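Local coordinates for Xaa-Pro Dipeptidase (Alteromonas macleodii, PDB 2QS8), which probably hydrolyses dipeptides as a metal-dependent carboxypeptidase of the amidohydrolase superfamily, with a TIM-barrel catalytic domain that here holds magnesium and methionine, at residues 8-13 with 27-32. Residues are numbered along the deposited sequence; the frame is centred on the assembly and turned at random.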
ATOM      1  N   LYS A   8      15.274 -55.173 -17.798  1.00 45.23           N
ATOM      2  CA  LYS A   8      15.098 -54.044 -18.702  1.00 42.04           C
ATOM      3  C   LYS A   8      14.019 -54.300 -19.752  1.00 39.60           C
ATOM      4  O   LYS A   8      13.580 -55.426 -19.951  1.00 38.94           O
ATOM      5  CB  LYS A   8      16.425 -53.735 -19.402  1.00 40.52           C
ATOM      6  CG  LYS A   8      17.617 -53.635 -18.463  1.00 40.94           C
ATOM      7  CD  LYS A   8      18.882 -53.224 -19.201  1.00 41.60           C
ATOM      8  CE  LYS A   8      20.030 -53.023 -18.225  1.00 43.09           C
ATOM      9  NZ  LYS A   8      21.251 -52.518 -18.894  1.00 42.64           N
ATOM     10  N   THR A   9      13.581 -53.242 -20.420  1.00 36.44           N
ATOM     11  CA  THR A   9      12.591 -53.374 -21.462  1.00 34.97           C
ATOM     12  C   THR A   9      13.222 -53.028 -22.799  1.00 33.29           C
ATOM     13  O   THR A   9      13.954 -52.043 -22.922  1.00 33.24           O
ATOM     14  CB  THR A   9      11.399 -52.436 -21.238  1.00 35.08           C
ATOM     15  OG1 THR A   9      10.737 -52.790 -20.022  1.00 38.20           O
ATOM     16  CG2 THR A   9      10.425 -52.538 -22.394  1.00 33.45           C
ATOM     17  N   LEU A  10      12.935 -53.847 -23.799  1.00 31.58           N
ATOM     18  CA  LEU A  10      13.458 -53.602 -25.133  1.00 31.43           C
ATOM     19  C   LEU A  10      12.336 -53.187 -26.068  1.00 30.69           C
ATOM     20  O   LEU A  10      11.283 -53.812 -26.092  1.00 30.28           O
ATOM     21  CB  LEU A  10      14.127 -54.859 -25.704  1.00 29.91           C
ATOM     22  CG  LEU A  10      14.496 -54.724 -27.188  1.00 31.17           C
ATOM     23  CD1 LEU A  10      15.707 -53.795 -27.337  1.00 29.62           C
ATOM     24  CD2 LEU A  10      14.794 -56.101 -27.778  1.00 31.28           C
ATOM     25  N   ILE A  11      12.573 -52.136 -26.839  1.00 31.01           N
ATOM     26  CA  ILE A  11      11.583 -51.660 -27.793  1.00 31.37           C
ATOM     27  C   ILE A  11      12.174 -51.656 -29.199  1.00 30.99           C
ATOM     28  O   ILE A  11      13.258 -51.110 -29.426  1.00 30.11           O
ATOM     29  CB  ILE A  11      11.113 -50.220 -27.465  1.00 31.37           C
ATOM     30  CG1 ILE A  11      10.392 -50.193 -26.119  1.00 32.84           C
ATOM     31  CG2 ILE A  11      10.191 -49.709 -28.557  1.00 30.85           C
ATOM     32  CD1 ILE A  11       9.935 -48.809 -25.719  1.00 32.29           C
ATOM     33  N   HIS A  12      11.458 -52.280 -30.129  1.00 30.37           N
ATOM     34  CA  HIS A  12      11.866 -52.324 -31.527  1.00 29.26           C
ATOM     35  C   HIS A  12      11.038 -51.261 -32.221  1.00 29.10           C
ATOM     36  O   HIS A  12       9.825 -51.415 -32.394  1.00 27.04           O
ATOM     37  CB  HIS A  12      11.569 -53.695 -32.137  1.00 29.85           C
ATOM     38  CG  HIS A  12      12.618 -54.728 -31.860  1.00 30.44           C
ATOM     39  ND1 HIS A  12      12.436 -56.063 -32.156  1.00 31.23           N
ATOM     40  CD2 HIS A  12      13.867 -54.622 -31.348  1.00 31.36           C
ATOM     41  CE1 HIS A  12      13.529 -56.733 -31.836  1.00 32.67           C
ATOM     42  NE2 HIS A  12      14.411 -55.883 -31.342  1.00 31.65           N
ATOM     43  N   ALA A  13      11.686 -50.172 -32.607  1.00 29.13           N
ATOM     44  CA  ALA A  13      10.982 -49.093 -33.270  1.00 29.95           C
ATOM     45  C   ALA A  13      11.166 -49.107 -34.792  1.00 30.65           C
ATOM     46  O   ALA A  13      12.280 -48.939 -35.296  1.00 28.71           O
ATOM     47  CB  ALA A  13      11.429 -47.756 -32.696  1.00 28.90           C
ATOM     48  N   ARG A  27      14.433 -48.480 -38.147  1.00 34.92           N
ATOM     49  CA  ARG A  27      14.790 -49.648 -37.344  1.00 34.28           C
ATOM     50  C   ARG A  27      15.780 -49.351 -36.235  1.00 33.74           C
ATOM     51  O   ARG A  27      16.991 -49.430 -36.435  1.00 34.30           O
ATOM     52  CB  ARG A  27      15.347 -50.753 -38.251  1.00 36.35           C
ATOM     53  CG  ARG A  27      14.324 -51.300 -39.254  1.00 38.71           C
ATOM     54  CD  ARG A  27      14.920 -52.355 -40.179  1.00 39.60           C
ATOM     55  NE  ARG A  27      15.257 -51.805 -41.487  1.00 41.34           N
ATOM     56  CZ  ARG A  27      16.304 -51.027 -41.726  1.00 42.21           C
ATOM     57  NH1 ARG A  27      17.131 -50.709 -40.744  1.00 44.91           N
ATOM     58  NH2 ARG A  27      16.515 -50.550 -42.944  1.00 45.07           N
ATOM     59  N   ILE A  28      15.261 -49.011 -35.062  1.00 32.94           N
ATOM     60  CA  ILE A  28      16.112 -48.710 -33.919  1.00 31.34           C
ATOM     61  C   ILE A  28      15.670 -49.470 -32.672  1.00 29.50           C
ATOM     62  O   ILE A  28      14.493 -49.767 -32.497  1.00 29.75           O
ATOM     63  CB  ILE A  28      16.135 -47.172 -33.616  1.00 31.60           C
ATOM     64  CG1 ILE A  28      17.159 -46.467 -34.511  1.00 31.99           C
ATOM     65  CG2 ILE A  28      16.527 -46.913 -32.172  1.00 28.50           C
ATOM     66  CD1 ILE A  28      16.694 -46.180 -35.891  1.00 35.37           C
ATOM     67  N   SER A  29      16.632 -49.799 -31.819  1.00 29.76           N
ATOM     68  CA  SER A  29      16.361 -50.504 -30.574  1.00 30.60           C
ATOM     69  C   SER A  29      16.581 -49.557 -29.408  1.00 31.02           C
ATOM     70  O   SER A  29      17.659 -48.978 -29.261  1.00 30.75           O
ATOM     71  CB  SER A  29      17.280 -51.715 -30.419  1.00 30.97           C
ATOM     72  OG  SER A  29      16.840 -52.798 -31.218  1.00 32.89           O
ATOM     73  N   ILE A  30      15.551 -49.392 -28.587  1.00 30.67           N
ATOM     74  CA  ILE A  30      15.622 -48.519 -27.425  1.00 30.02           C
ATOM     75  C   ILE A  30      15.549 -49.411 -26.191  1.00 29.46           C
ATOM     76  O   ILE A  30      14.676 -50.268 -26.095  1.00 28.80           O
ATOM     77  CB  ILE A  30      14.443 -47.526 -27.411  1.00 29.92           C
ATOM     78  CG1 ILE A  30      14.397 -46.774 -28.742  1.00 30.58           C
ATOM     79  CG2 ILE A  30      14.592 -46.557 -26.246  1.00 29.58           C
ATOM     80  CD1 ILE A  30      13.149 -45.942 -28.941  1.00 32.18           C
ATOM     81  N   VAL A  31      16.473 -49.217 -25.256  1.00 30.58           N
ATOM     82  CA  VAL A  31      16.480 -50.035 -24.051  1.00 32.13           C
ATOM     83  C   VAL A  31      16.111 -49.199 -22.842  1.00 33.07           C
ATOM     84  O   VAL A  31      16.721 -48.162 -22.585  1.00 34.59           O
ATOM     85  CB  VAL A  31      17.862 -50.686 -23.821  1.00 32.03           C
ATOM     86  CG1 VAL A  31      17.765 -51.736 -22.736  1.00 29.97           C
ATOM     87  CG2 VAL A  31      18.357 -51.311 -25.093  1.00 30.48           C
ATOM     88  N   ILE A  32      15.104 -49.654 -22.106  1.00 34.04           N
ATOM     89  CA  ILE A  32      14.637 -48.949 -20.922  1.00 34.80           C
ATOM     90  C   ILE A  32      15.012 -49.689 -19.644  1.00 35.85           C
ATOM     91  O   ILE A  32      14.757 -50.884 -19.506  1.00 35.50           O
ATOM     92  CB  ILE A  32      13.109 -48.761 -20.969  1.00 35.32           C
ATOM     93  CG1 ILE A  32      12.743 -47.865 -22.151  1.00 35.93           C
ATOM     94  CG2 ILE A  32      12.610 -48.165 -19.668  1.00 33.26           C
ATOM     95  CD1 ILE A  32      11.266 -47.830 -22.456  1.00 36.81           C
TER
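Thr9 and Ile32 exchange two backbone hydrogen bonds, Thr9 N to Ile32 O and Ile32 N to Thr9 O, each 2.8 Å long; the second is nearly straight, at 176° on its hydrogen. Ile11 with Ile30 and Ala13 with Ile28 repeat the exchange, giving six bonds in all, the pattern of a regular antiparallel ladder. The axes of strands 9-13 and 28-32 approach to 4.8 Å and run nearly antiparallel. The ladder probably belongs to the small beta-sandwich domain that many amidohydrolases carry beside the TIM barrel, consistent with a contact centre about 29 Å from the centre of the chain. In the non-hydrogen-bonded pairs, Leu10 faces Val31 and His12 faces Ser29, and CA-H groups supplement the ladder: Val31 CA lies 3.4 Å from Thr9 O.

On the face of Leu10, His12, Ser29 and Val31, the serine hydroxyl sits at the imidazole edge, near the ring plane, with OG 3.5 Å from His12 CD2. That is not a hydrogen bond. Ser29 OG instead bonds to Gly43 O and Ile45 N, while His12 ND1 bonds to Tyr53 OH and NE2 to Ile45 O, so both nitrogens of the buried ring have partners; Phe44 stacks on it. Leu10 CG stands anti to the backbone N (chi1 171°), and CD1 reaches over to Ser29 CB at 4.0 Å.

The other face is mainly aliphatic, with Ile54 of strand 52-56 against Thr9 and Ile11, and Ile37 of strand 36-42 against Ile30. Thr9 and Ile32 meet CB to CB at 4.1 Å. Diagonally across the ladder, Ile11 and Ile32 both hold CG1 anti to the carbonyl carbon (chi1 -64° in each) with CD1 extended beyond it, which brings Ile11 CD1 to 3.7 Å from Ile32 CD1.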